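Local structure of diphthine synthase (Aeropyrum pernix, 1WDE) at residues Phe134-Gly139 and Gly166-Ala171; Arg210-Leu215 and Val226-Ser231; Val141-Pro146 and Ile153-Arg158; Leu11-Gly16 and Arg115-Val120. The protein probably catalyses the S-adenosyl-L-methionine-dependent trimethylation of the modified target histidine of elongation factor 2, forming diphthine on the pathway to diphthamide. All coordinates share one frame; numbering follows the deposited sequence.

Contact 1: Phe134-Gly139 and Gly166-Ala171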
loop_
_atom_site.group_PDB
_atom_site.type_symbol
_atom_site.label_atom_id
_atom_site.label_comp_id
_atom_site.label_asym_id
_atom_site.label_seq_id
_atom_site.Cartn_x
_atom_site.Cartn_y
_atom_site.Cartn_z
ATOM N N PHE A 134 -0.008 8.437 -13.992
ATOM C CA PHE A 134 -0.691 7.207 -13.591
ATOM C C PHE A 134 -0.186 6.024 -14.413
ATOM O O PHE A 134 0.084 4.958 -13.871
ATOM C CB PHE A 134 -2.212 7.358 -13.801
ATOM C CG PHE A 134 -2.962 6.061 -13.738
ATOM C CD1 PHE A 134 -3.364 5.417 -14.902
ATOM C CD2 PHE A 134 -3.211 5.452 -12.518
ATOM C CE1 PHE A 134 -4.002 4.166 -14.844
ATOM C CE2 PHE A 134 -3.845 4.207 -12.451
ATOM C CZ PHE A 134 -4.237 3.567 -13.620
ATOM N N TYR A 135 0.001 6.246 -15.712
ATOM C CA TYR A 135 0.433 5.200 -16.642
ATOM C C TYR A 135 1.805 4.603 -16.340
ATOM O O TYR A 135 2.093 3.477 -16.753
ATOM C CB TYR A 135 0.468 5.759 -18.070
ATOM C CG TYR A 135 -0.823 6.399 -18.503
ATOM C CD1 TYR A 135 -1.920 5.616 -18.902
ATOM C CD2 TYR A 135 -0.961 7.787 -18.499
ATOM C CE1 TYR A 135 -3.113 6.201 -19.283
ATOM C CE2 TYR A 135 -2.147 8.389 -18.874
ATOM C CZ TYR A 135 -3.218 7.595 -19.266
ATOM O OH TYR A 135 -4.377 8.203 -19.653
ATOM N N ARG A 136 2.645 5.356 -15.626
ATOM C CA ARG A 136 3.997 4.918 -15.328
ATOM C C ARG A 136 4.178 4.195 -14.022
ATOM O O ARG A 136 5.285 3.760 -13.710
ATOM C CB ARG A 136 4.980 6.106 -15.390
ATOM C CG ARG A 136 5.121 6.707 -16.790
ATOM C CD ARG A 136 6.321 7.628 -16.892
ATOM N NE ARG A 136 7.578 6.891 -16.818
ATOM C CZ ARG A 136 8.751 7.463 -16.586
ATOM N NH1 ARG A 136 8.807 8.781 -16.402
ATOM N NH2 ARG A 136 9.854 6.730 -16.547
ATOM N N PHE A 137 3.117 4.081 -13.228
ATOM C CA PHE A 137 3.263 3.346 -11.980
ATOM C C PHE A 137 3.374 1.877 -12.301
ATOM O O PHE A 137 2.626 1.349 -13.146
ATOM C CB PHE A 137 2.085 3.586 -11.030
ATOM C CG PHE A 137 2.190 4.888 -10.285
ATOM C CD1 PHE A 137 1.733 6.067 -10.857
ATOM C CD2 PHE A 137 2.861 4.951 -9.066
ATOM C CE1 PHE A 137 1.952 7.296 -10.247
ATOM C CE2 PHE A 137 3.091 6.198 -8.432
ATOM C CZ PHE A 137 2.639 7.364 -9.034
ATOM N N GLY A 138 4.326 1.220 -11.646
ATOM C CA GLY A 138 4.524 -0.200 -11.857
ATOM C C GLY A 138 4.188 -1.047 -10.636
ATOM O O GLY A 138 3.205 -0.782 -9.922
ATOM N N GLY A 139 4.995 -2.080 -10.405
ATOM C CA GLY A 139 4.791 -2.977 -9.276
ATOM C C GLY A 139 4.846 -2.287 -7.913
ATOM O O GLY A 139 5.438 -1.204 -7.761
ATOM N N GLY A 166 11.050 1.282 -16.774
ATOM C CA GLY A 166 10.736 2.703 -16.782
ATOM C C GLY A 166 9.494 3.002 -15.942
ATOM O O GLY A 166 8.758 3.956 -16.220
ATOM N N LEU A 167 9.266 2.191 -14.909
ATOM C CA LEU A 167 8.091 2.332 -14.057
ATOM C C LEU A 167 8.396 2.833 -12.641
ATOM O O LEU A 167 9.427 2.507 -12.074
ATOM C CB LEU A 167 7.368 0.987 -13.952
ATOM C CG LEU A 167 6.953 0.282 -15.254
ATOM C CD1 LEU A 167 6.347 -1.084 -14.939
ATOM C CD2 LEU A 167 5.963 1.140 -15.987
ATOM N N HIS A 168 7.468 3.609 -12.081
ATOM C CA HIS A 168 7.605 4.150 -10.724
ATOM C C HIS A 168 7.187 3.068 -9.731
ATOM O O HIS A 168 6.178 2.371 -9.931
ATOM C CB HIS A 168 6.685 5.351 -10.504
ATOM C CG HIS A 168 6.811 6.435 -11.526
ATOM N ND1 HIS A 168 8.029 6.915 -11.964
ATOM C CD2 HIS A 168 5.867 7.229 -12.094
ATOM C CE1 HIS A 168 7.830 7.959 -12.750
ATOM N NE2 HIS A 168 6.526 8.172 -12.845
ATOM N N THR A 169 7.956 2.926 -8.659
ATOM C CA THR A 169 7.654 1.926 -7.646
ATOM C C THR A 169 6.822 2.525 -6.511
ATOM O O THR A 169 7.056 3.654 -6.062
ATOM C CB THR A 169 8.951 1.362 -7.010
ATOM O OG1 THR A 169 9.749 0.719 -8.012
ATOM C CG2 THR A 169 8.611 0.355 -5.920
ATOM N N THR A 170 5.830 1.781 -6.057
ATOM C CA THR A 170 5.063 2.239 -4.920
ATOM C C THR A 170 5.596 1.335 -3.818
ATOM O O THR A 170 5.631 0.116 -3.979
ATOM C CB THR A 170 3.556 2.020 -5.091
ATOM O OG1 THR A 170 3.074 2.821 -6.190
ATOM C CG2 THR A 170 2.829 2.466 -3.793
ATOM N N ALA A 171 6.078 1.916 -2.725
ATOM C CA ALA A 171 6.600 1.089 -1.650
ATOM C C ALA A 171 5.797 1.349 -0.385
ATOM O O ALA A 171 5.774 2.463 0.161
ATOM C CB ALA A 171 8.083 1.378 -1.428
HETATM O O HOH W 1 7.045 4.106 -18.222
HETATM O O HOH W 2 3.837 1.639 -8.310
#
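Arg136 and His168 meet through both backbone and side chain. In the backbone, His168 N donates to Arg136 O at 2.7 Å and Gly138 N to His168 O at 2.8 Å, which makes Phe137 and His168 a parallel bridge pair although the two short strands cross at 61°. Farther on, Thr170 N reaches Gly139 O in a weak bond of 3.5 Å.

Among the polar side-chain contacts, Arg136 grips one atom with two nitrogens: NE, at 3.2 Å from Gly166 O, lies nearly in line with the carbonyl, while NH2, at 3.0 Å from the same Gly166 O, sits above the carbonyl plane. The bend at chi3 (69°) turns the guanidinium side-on to that carbonyl, and a water joins Arg136 NE to Gly166 O as well. Gly166, with positive phi, closes helix 153-165 in a Schellman motif. NH1 of Arg136 forms a salt bridge with Glu257, whose other carboxylate oxygen bonds His168 NE2.

The aromatic contact is T-shaped: the imidazole turns its edge to the face of Phe137, ring centroids 5.4 Å apart and planes at 73°, with His168 CD2 above the middle of the phenyl ring. On the arginine side, His168 CD2 is 3.6 Å from Arg136 CB, and CE1 lies over one guanidinium face, toward its rim.

Both imidazole nitrogens are engaged, ND1 with Ala251 N and NE2 with Glu257, so the ring's rotation is fixed. The pattern is consistent with a proton on NE2, and the carboxylate probably offsets the nearby arginine charge.

Contact 2: Arg210-Leu215 and Val226-Ser231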
loop_
_atom_site.group_PDB
_atom_site.type_symbol
_atom_site.label_atom_id
_atom_site.label_comp_id
_atom_site.label_asym_id
_atom_site.label_seq_id
_atom_site.Cartn_x
_atom_site.Cartn_y
_atom_site.Cartn_z
ATOM N N ARG A 210 20.919 6.117 -3.684
ATOM C CA ARG A 210 21.116 7.300 -4.519
ATOM C C ARG A 210 19.893 7.806 -5.302
ATOM O O ARG A 210 19.944 8.860 -5.945
ATOM C CB ARG A 210 22.247 7.036 -5.500
ATOM C CG ARG A 210 23.634 6.973 -4.865
ATOM C CD ARG A 210 24.652 7.421 -5.905
ATOM N NE ARG A 210 25.040 6.345 -6.791
ATOM C CZ ARG A 210 25.469 6.500 -8.040
ATOM N NH1 ARG A 210 25.559 7.702 -8.599
ATOM N NH2 ARG A 210 25.859 5.440 -8.713
ATOM N N LEU A 211 18.802 7.052 -5.274
ATOM C CA LEU A 211 17.591 7.480 -5.976
ATOM C C LEU A 211 16.746 8.440 -5.157
ATOM O O LEU A 211 16.655 8.294 -3.943
ATOM C CB LEU A 211 16.709 6.271 -6.275
ATOM C CG LEU A 211 17.263 5.232 -7.239
ATOM C CD1 LEU A 211 16.372 3.992 -7.212
ATOM C CD2 LEU A 211 17.328 5.869 -8.628
ATOM N N PRO A 212 16.107 9.419 -5.818
ATOM C CA PRO A 212 15.247 10.378 -5.128
ATOM C C PRO A 212 13.975 9.581 -4.826
ATOM O O PRO A 212 13.783 8.469 -5.347
ATOM C CB PRO A 212 15.010 11.463 -6.184
ATOM C CG PRO A 212 14.986 10.669 -7.462
ATOM C CD PRO A 212 16.189 9.734 -7.260
ATOM N N SER A 213 13.113 10.125 -3.985
ATOM C CA SER A 213 11.878 9.431 -3.647
ATOM C C SER A 213 10.894 10.435 -3.100
ATOM O O SER A 213 11.272 11.554 -2.750
ATOM C CB SER A 213 12.145 8.321 -2.621
ATOM O OG SER A 213 12.607 8.860 -1.383
ATOM N N VAL A 214 9.626 10.044 -3.045
ATOM C CA VAL A 214 8.589 10.933 -2.555
ATOM C C VAL A 214 7.921 10.208 -1.395
ATOM O O VAL A 214 7.595 9.028 -1.496
ATOM C CB VAL A 214 7.545 11.236 -3.669
ATOM C CG1 VAL A 214 6.693 12.443 -3.287
ATOM C CG2 VAL A 214 8.260 11.487 -5.006
ATOM N N LEU A 215 7.744 10.921 -0.293
ATOM C CA LEU A 215 7.115 10.379 0.905
ATOM C C LEU A 215 5.729 11.024 0.921
ATOM O O LEU A 215 5.614 12.246 0.915
ATOM C CB LEU A 215 7.919 10.784 2.154
ATOM C CG LEU A 215 7.359 10.233 3.481
ATOM C CD1 LEU A 215 7.581 8.728 3.554
ATOM C CD2 LEU A 215 8.062 10.917 4.654
ATOM N N VAL A 226 2.877 15.790 0.560
ATOM C CA VAL A 226 3.804 15.198 -0.414
ATOM C C VAL A 226 5.179 15.831 -0.194
ATOM O O VAL A 226 5.366 17.026 -0.429
ATOM C CB VAL A 226 3.327 15.474 -1.842
ATOM C CG1 VAL A 226 4.385 14.996 -2.875
ATOM C CG2 VAL A 226 1.983 14.787 -2.071
ATOM N N LEU A 227 6.124 15.010 0.256
ATOM C CA LEU A 227 7.470 15.461 0.560
ATOM C C LEU A 227 8.521 14.839 -0.346
ATOM O O LEU A 227 8.678 13.618 -0.408
ATOM C CB LEU A 227 7.813 15.129 2.015
ATOM C CG LEU A 227 6.967 15.733 3.143
ATOM C CD1 LEU A 227 6.727 17.212 2.850
ATOM C CD2 LEU A 227 5.647 14.996 3.272
ATOM N N TYR A 228 9.250 15.696 -1.040
ATOM C CA TYR A 228 10.294 15.241 -1.937
ATOM C C TYR A 228 11.581 15.002 -1.159
ATOM O O TYR A 228 12.009 15.861 -0.379
ATOM C CB TYR A 228 10.553 16.290 -3.016
ATOM C CG TYR A 228 11.654 15.894 -3.966
ATOM C CD1 TYR A 228 11.405 15.020 -5.009
ATOM C CD2 TYR A 228 12.948 16.398 -3.823
ATOM C CE1 TYR A 228 12.406 14.653 -5.899
ATOM C CE2 TYR A 228 13.967 16.034 -4.711
ATOM C CZ TYR A 228 13.682 15.159 -5.751
ATOM O OH TYR A 228 14.649 14.805 -6.666
ATOM N N TRP A 229 12.177 13.827 -1.352
ATOM C CA TRP A 229 13.444 13.490 -0.708
ATOM C C TRP A 229 14.484 13.278 -1.805
ATOM O O TRP A 229 14.373 12.343 -2.612
ATOM C CB TRP A 229 13.291 12.239 0.170
ATOM C CG TRP A 229 12.561 12.555 1.437
ATOM C CD1 TRP A 229 11.202 12.646 1.609
ATOM C CD2 TRP A 229 13.147 12.977 2.679
ATOM N NE1 TRP A 229 10.912 13.107 2.874
ATOM C CE2 TRP A 229 12.084 13.314 3.553
ATOM C CE3 TRP A 229 14.468 13.107 3.137
ATOM C CZ2 TRP A 229 12.303 13.771 4.859
ATOM C CZ3 TRP A 229 14.681 13.564 4.440
ATOM C CH2 TRP A 229 13.601 13.888 5.282
ATOM N N SER A 230 15.503 14.140 -1.820
ATOM C CA SER A 230 16.544 14.086 -2.846
ATOM C C SER A 230 17.222 12.733 -3.000
ATOM O O SER A 230 17.747 12.435 -4.061
ATOM C CB SER A 230 17.592 15.201 -2.600
ATOM O OG SER A 230 18.285 15.006 -1.378
ATOM N N SER A 231 17.207 11.905 -1.953
ATOM C CA SER A 231 17.814 10.570 -2.017
ATOM C C SER A 231 17.203 9.687 -0.924
ATOM O O SER A 231 16.800 10.187 0.127
ATOM C CB SER A 231 19.337 10.654 -1.794
ATOM O OG SER A 231 19.630 10.947 -0.431
HETATM O O HOH W 3 19.609 11.312 -5.592
#
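A beta hairpin joins strand 213-217 to strand 225-229, the latter at one margin of the mixed five-stranded sheet, and this contact is its antiparallel pairing. Ser213 with Trp229 and Leu215 with Leu227 are hydrogen-bonded pairs, each closed by two backbone bonds; Ser213 N to Trp229 O and the return bond from Trp229 N to Ser213 O measure 2.9 and 2.8 Å. Between them, Val214 and Tyr228 form a non-hydrogen-bonded pair.

On the face of Ser213, Leu215, Leu227 and Trp229, Leu215 and the indole of Trp229 run side by side, with Leu215 CB 3.8 Å from Trp229 CD1. Helix 232-236 adds Leu235 against Ser213 and Trp229. Neither Ser213 OG nor Trp229 NE1 has a polar partner in the model, although the contact buries both.

The other face carries Val214 and Tyr228. Val214 CG1 presses on Val226 CG1 of the neighbouring strand at 3.5 Å, a tight carbon pair; each of these methyls stands opposite its own backbone N (chi1 -165° and 173°), which brings them together. Tyr228 slants across to the other segment, its OH 3.4 Å from Pro212 CB, and that hydroxyl bonds Glu272 O.

Beyond the strands, Ser231 N-caps helix 232-236, its OG bonding Arg234 N. At the open end one water bridges Arg210 O and Ser230 O, 2.7 Å from the latter.

Contact 3: Val141-Pro146 and Ile153-Arg158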
loop_
_atom_site.group_PDB
_atom_site.type_symbol
_atom_site.label_atom_id
_atom_site.label_comp_id
_atom_site.label_asym_id
_atom_site.label_seq_id
_atom_site.Cartn_x
_atom_site.Cartn_y
_atom_site.Cartn_z
ATOM N N VAL A 141 5.655 -2.875 -3.706
ATOM C CA VAL A 141 6.335 -3.766 -2.755
ATOM C C VAL A 141 6.009 -3.284 -1.339
ATOM O O VAL A 141 5.491 -2.184 -1.165
ATOM C CB VAL A 141 7.863 -3.720 -2.940
ATOM C CG1 VAL A 141 8.232 -4.103 -4.377
ATOM C CG2 VAL A 141 8.375 -2.318 -2.617
ATOM N N THR A 142 6.277 -4.112 -0.338
ATOM C CA THR A 142 6.034 -3.695 1.042
ATOM C C THR A 142 7.381 -3.775 1.760
ATOM O O THR A 142 8.062 -4.786 1.665
ATOM C CB THR A 142 5.023 -4.618 1.756
ATOM O OG1 THR A 142 3.786 -4.606 1.033
ATOM C CG2 THR A 142 4.747 -4.099 3.204
ATOM N N LEU A 143 7.785 -2.712 2.451
ATOM C CA LEU A 143 9.068 -2.736 3.158
ATOM C C LEU A 143 8.781 -3.328 4.539
ATOM O O LEU A 143 8.062 -2.735 5.344
ATOM C CB LEU A 143 9.646 -1.316 3.255
ATOM C CG LEU A 143 9.761 -0.580 1.909
ATOM C CD1 LEU A 143 10.427 0.777 2.119
ATOM C CD2 LEU A 143 10.557 -1.443 0.914
ATOM N N PRO A 144 9.329 -4.522 4.818
ATOM C CA PRO A 144 9.131 -5.220 6.093
ATOM C C PRO A 144 9.769 -4.554 7.298
ATOM O O PRO A 144 10.809 -3.896 7.190
ATOM C CB PRO A 144 9.734 -6.597 5.823
ATOM C CG PRO A 144 10.910 -6.257 4.921
ATOM C CD PRO A 144 10.305 -5.239 3.968
ATOM N N GLY A 145 9.134 -4.716 8.451
ATOM C CA GLY A 145 9.700 -4.160 9.666
ATOM C C GLY A 145 10.750 -5.136 10.171
ATOM O O GLY A 145 10.818 -6.267 9.690
ATOM N N PRO A 146 11.591 -4.737 11.133
ATOM C CA PRO A 146 12.617 -5.650 11.648
ATOM C C PRO A 146 12.057 -6.840 12.417
ATOM O O PRO A 146 12.781 -7.789 12.702
ATOM C CB PRO A 146 13.477 -4.742 12.529
ATOM C CG PRO A 146 12.485 -3.737 13.033
ATOM C CD PRO A 146 11.698 -3.414 11.774
ATOM N N ILE A 153 15.655 -8.897 0.145
ATOM C CA ILE A 153 16.432 -8.953 -1.094
ATOM C C ILE A 153 15.533 -9.059 -2.339
ATOM O O ILE A 153 15.751 -8.381 -3.345
ATOM C CB ILE A 153 17.435 -10.136 -1.058
ATOM C CG1 ILE A 153 18.453 -9.904 0.062
ATOM C CG2 ILE A 153 18.171 -10.245 -2.375
ATOM C CD1 ILE A 153 19.496 -11.005 0.182
ATOM N N SER A 154 14.518 -9.908 -2.283
ATOM C CA SER A 154 13.640 -10.027 -3.435
ATOM C C SER A 154 12.910 -8.695 -3.629
ATOM O O SER A 154 12.578 -8.326 -4.751
ATOM C CB SER A 154 12.645 -11.161 -3.230
ATOM O OG SER A 154 11.783 -10.859 -2.157
ATOM N N VAL A 155 12.681 -7.963 -2.538
ATOM C CA VAL A 155 12.001 -6.676 -2.632
ATOM C C VAL A 155 12.844 -5.642 -3.382
ATOM O O VAL A 155 12.313 -4.891 -4.210
ATOM C CB VAL A 155 11.635 -6.138 -1.241
ATOM C CG1 VAL A 155 11.369 -4.632 -1.309
ATOM C CG2 VAL A 155 10.393 -6.861 -0.744
ATOM N N ALA A 156 14.151 -5.610 -3.102
ATOM C CA ALA A 156 15.048 -4.669 -3.778
ATOM C C ALA A 156 15.011 -4.985 -5.272
ATOM O O ALA A 156 14.846 -4.092 -6.095
ATOM C CB ALA A 156 16.487 -4.791 -3.232
ATOM N N ARG A 157 15.156 -6.261 -5.620
ATOM C CA ARG A 157 15.105 -6.654 -7.027
ATOM C C ARG A 157 13.829 -6.191 -7.745
ATOM O O ARG A 157 13.901 -5.740 -8.877
ATOM C CB ARG A 157 15.238 -8.171 -7.175
ATOM C CG ARG A 157 15.009 -8.680 -8.603
ATOM C CD ARG A 157 15.528 -10.102 -8.743
ATOM N NE ARG A 157 15.278 -10.681 -10.057
ATOM C CZ ARG A 157 14.145 -11.283 -10.409
ATOM N NH1 ARG A 157 13.139 -11.385 -9.547
ATOM N NH2 ARG A 157 14.033 -11.820 -11.616
ATOM N N ARG A 158 12.661 -6.305 -7.110
ATOM C CA ARG A 158 11.445 -5.883 -7.801
ATOM C C ARG A 158 11.501 -4.384 -8.095
ATOM O O ARG A 158 10.956 -3.898 -9.098
ATOM C CB ARG A 158 10.191 -6.246 -6.993
ATOM C CG ARG A 158 9.930 -7.752 -6.905
ATOM C CD ARG A 158 8.457 -8.035 -6.560
ATOM N NE ARG A 158 7.549 -7.502 -7.585
ATOM C CZ ARG A 158 6.358 -6.954 -7.326
ATOM N NH1 ARG A 158 5.913 -6.869 -6.076
ATOM N NH2 ARG A 158 5.622 -6.449 -8.311
#
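The guanidinium of Arg158, the one flat side-chain group in this packing, is approached obliquely by Val141, whose CG1 methyl is 4.0 Å from NH1. No aromatic ring takes part. The arginine and valine side chains slide past one another in opposite directions, and at the root of the arginine the same Val141 CG1 lies 3.9 Å from Arg158 CB. The bend at chi3 (61°) curls the chain round Val141 CG1, and NH1 makes a weak hydrogen bond to Thr140 O.

The rest is aliphatic packing round Val155. Its CG1 methyl stands across from the backbone N (chi1 161°) and drops between two side chains of the strand: it is 4.0 Å from Val141 CB and equally 4.0 Å from Leu143 CD2. The leucine meets this valine at about a right angle, coming in with the end of its side chain. The second methyl, Val155 CG2, rests 3.9 Å from Thr142 O, so a backbone carbonyl borders the apolar cluster. No hydrogen bond links the two segments, and the contact relies on shape and burial, chiefly of Val141 and Val155.

Leu143 continues this apolar layer to Leu191 of helix 184-202, and its side chain is about 4 Å from that of Leu173, a likely S-adenosyl-L-methionine-binding residue. The axes of strand 141-143 and helix segment 153-158 come within 8.9 Å at their closest, with directions 134° apart, the return run of a helix laid on a sheet. Strand 137-143, helix 153-165 and strand 168-173, the last pairing with Val141 and Leu143, form a beta-alpha-beta crossover.

Contact 4: Leu11-Gly16 and Arg115-Val120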
loop_
_atom_site.group_PDB
_atom_site.type_symbol
_atom_site.label_atom_id
_atom_site.label_comp_id
_atom_site.label_asym_id
_atom_site.label_seq_id
_atom_site.Cartn_x
_atom_site.Cartn_y
_atom_site.Cartn_z
ATOM N N LEU A 11 -20.309 -9.494 1.227
ATOM C CA LEU A 11 -20.047 -8.156 0.728
ATOM C C LEU A 11 -18.666 -7.732 1.197
ATOM O O LEU A 11 -18.445 -7.588 2.400
ATOM C CB LEU A 11 -21.084 -7.166 1.267
ATOM C CG LEU A 11 -22.565 -7.496 1.057
ATOM C CD1 LEU A 11 -23.434 -6.314 1.529
ATOM C CD2 LEU A 11 -22.814 -7.785 -0.414
ATOM N N LEU A 12 -17.735 -7.566 0.256
ATOM C CA LEU A 12 -16.380 -7.108 0.583
ATOM C C LEU A 12 -16.432 -5.618 0.314
ATOM O O LEU A 12 -16.375 -5.188 -0.834
ATOM C CB LEU A 12 -15.328 -7.772 -0.311
ATOM C CG LEU A 12 -14.913 -9.198 0.047
ATOM C CD1 LEU A 12 -13.640 -9.533 -0.710
ATOM C CD2 LEU A 12 -14.668 -9.314 1.538
ATOM N N VAL A 13 -16.528 -4.840 1.385
ATOM C CA VAL A 13 -16.692 -3.399 1.276
ATOM C C VAL A 13 -15.494 -2.505 1.633
ATOM O O VAL A 13 -14.957 -2.580 2.740
ATOM C CB VAL A 13 -17.885 -2.978 2.168
ATOM C CG1 VAL A 13 -18.297 -1.543 1.874
ATOM C CG2 VAL A 13 -19.058 -3.945 1.951
ATOM N N GLY A 14 -15.095 -1.648 0.695
ATOM C CA GLY A 14 -14.013 -0.713 0.963
ATOM C C GLY A 14 -14.662 0.503 1.620
ATOM O O GLY A 14 -15.625 1.064 1.103
ATOM N N TRP A 15 -14.144 0.911 2.768
ATOM C CA TRP A 15 -14.695 2.036 3.508
ATOM C C TRP A 15 -13.973 3.383 3.295
ATOM O O TRP A 15 -14.413 4.407 3.807
ATOM C CB TRP A 15 -14.676 1.693 4.999
ATOM C CG TRP A 15 -15.776 2.326 5.799
ATOM C CD1 TRP A 15 -15.640 3.241 6.799
ATOM C CD2 TRP A 15 -17.183 2.061 5.683
ATOM N NE1 TRP A 15 -16.876 3.564 7.318
ATOM C CE2 TRP A 15 -17.839 2.856 6.651
ATOM C CE3 TRP A 15 -17.951 1.231 4.854
ATOM C CZ2 TRP A 15 -19.229 2.848 6.817
ATOM C CZ3 TRP A 15 -19.337 1.221 5.014
ATOM C CH2 TRP A 15 -19.961 2.030 5.992
ATOM N N GLY A 16 -12.892 3.400 2.523
ATOM C CA GLY A 16 -12.155 4.649 2.362
ATOM C C GLY A 16 -11.179 4.704 3.534
ATOM O O GLY A 16 -11.316 3.925 4.473
ATOM N N ARG A 115 -20.051 -9.841 -3.693
ATOM C CA ARG A 115 -20.143 -8.495 -4.259
ATOM C C ARG A 115 -18.938 -7.702 -3.748
ATOM O O ARG A 115 -18.669 -7.664 -2.542
ATOM C CB ARG A 115 -21.428 -7.801 -3.802
ATOM C CG ARG A 115 -22.688 -8.593 -4.047
ATOM C CD ARG A 115 -23.057 -8.591 -5.506
ATOM N NE ARG A 115 -23.822 -7.407 -5.879
ATOM C CZ ARG A 115 -24.132 -7.101 -7.137
ATOM N NH1 ARG A 115 -24.836 -6.009 -7.415
ATOM N NH2 ARG A 115 -23.717 -7.883 -8.121
ATOM N N TYR A 116 -18.210 -7.086 -4.667
ATOM C CA TYR A 116 -17.047 -6.289 -4.294
ATOM C C TYR A 116 -17.473 -4.828 -4.382
ATOM O O TYR A 116 -17.754 -4.321 -5.469
ATOM C CB TYR A 116 -15.871 -6.598 -5.246
ATOM C CG TYR A 116 -14.837 -5.488 -5.378
ATOM C CD1 TYR A 116 -14.417 -4.750 -4.269
ATOM C CD2 TYR A 116 -14.273 -5.189 -6.609
ATOM C CE1 TYR A 116 -13.462 -3.740 -4.397
ATOM C CE2 TYR A 116 -13.312 -4.183 -6.746
ATOM C CZ TYR A 116 -12.921 -3.464 -5.639
ATOM O OH TYR A 116 -12.011 -2.443 -5.784
ATOM N N ILE A 117 -17.563 -4.163 -3.231
ATOM C CA ILE A 117 -17.950 -2.751 -3.223
ATOM C C ILE A 117 -16.645 -1.961 -3.065
ATOM O O ILE A 117 -16.012 -2.016 -2.022
ATOM C CB ILE A 117 -18.897 -2.418 -2.049
ATOM C CG1 ILE A 117 -20.124 -3.344 -2.088
ATOM C CG2 ILE A 117 -19.349 -0.941 -2.155
ATOM C CD1 ILE A 117 -20.842 -3.328 -3.428
ATOM N N PRO A 118 -16.232 -1.226 -4.106
ATOM C CA PRO A 118 -14.971 -0.478 -3.967
ATOM C C PRO A 118 -14.936 0.716 -3.009
ATOM O O PRO A 118 -15.962 1.339 -2.715
ATOM C CB PRO A 118 -14.622 -0.081 -5.405
ATOM C CG PRO A 118 -15.896 -0.176 -6.168
ATOM C CD PRO A 118 -16.700 -1.267 -5.502
ATOM N N GLY A 119 -13.737 0.994 -2.497
ATOM C CA GLY A 119 -13.533 2.126 -1.608
ATOM C C GLY A 119 -12.289 2.870 -2.075
ATOM O O GLY A 119 -11.464 2.294 -2.797
ATOM N N VAL A 120 -12.138 4.138 -1.705
ATOM C CA VAL A 120 -10.925 4.867 -2.097
ATOM C C VAL A 120 -9.779 4.347 -1.228
ATOM O O VAL A 120 -9.866 4.394 0.008
ATOM C CB VAL A 120 -11.045 6.395 -1.869
ATOM C CG1 VAL A 120 -9.702 7.073 -2.180
ATOM C CG2 VAL A 120 -12.130 6.987 -2.764
#
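Leu11 and Arg115 lie side by side and point the same way, the leucine's CD2 methyl set against the base of the arginine chain at 3.7 Å from Arg115 CB. In both, CG stands opposite the carbonyl carbon (chi1 near -54°), but the arginine then bends at chi2 and chi3 and leads its charged end away. Two residues on, Val13 and Ile117 repeat the arrangement on the same face, with Val13 CG1 4.1 Å from Ile117 CB. Helix 24-32 covers this face, placing Ala29 on Leu11, Ala26 on Val13 and Glu25 on Ile117.

These are neighbouring strands of the five-stranded parallel sheet in the tetrapyrrole-methylase region, 113-117 being an outermost strand. Their bonds run from Leu12 N to Arg115 O (3.0 Å), from Ile117 N to Leu12 O (2.9 Å) and from Gly14 N to Ile117 O (2.9 Å).

Leu12 and Tyr116 occupy the opposite face. The tyrosine ring is edge-on to Leu12 O, which lies in the ring plane 4.0 Å from Tyr116 CD1, while Pro118 CD sits over the ring centre. Tyr116 OH bonds OD1 of Asp93, probably an S-adenosyl-L-methionine ligand; the same oxygen accepts from Gly119 N, which is consistent with Tyr116 and the loop at Gly119 fixing its position.

Where the pairing ends the backbones draw closer still: the CA atoms of Gly14 and Gly119 are 3.9 Å apart, with no side chain on either. Trp15 and Gly16 form a classic beta bulge opposite Gly92, and Gly16 CA points its C-H at Val120 O, 3.3 Å away.

Overall arrangement
Along the chain, contact 4 closes first; contact 1 then encloses contact 3, and contact 2 follows. Contacts 1 and 3 share strand 137-143 and touch, Thr170 O lying 3.0 Å from Val141 N in a probable hydrogen bond. Contact 2 reaches the same mixed sheet from its other margin, its centre about 15 Å from that of contact 1. Contact 4 belongs to the separate parallel sheet, its centre about 24 Å from that of contact 1 and about 31 Å from that of contact 2. The probable S-adenosyl-L-methionine residues draw on both sheets, Asp93 beside contact 4 and Leu173 beside contacts 2 and 3, consistent with a cofactor site between them.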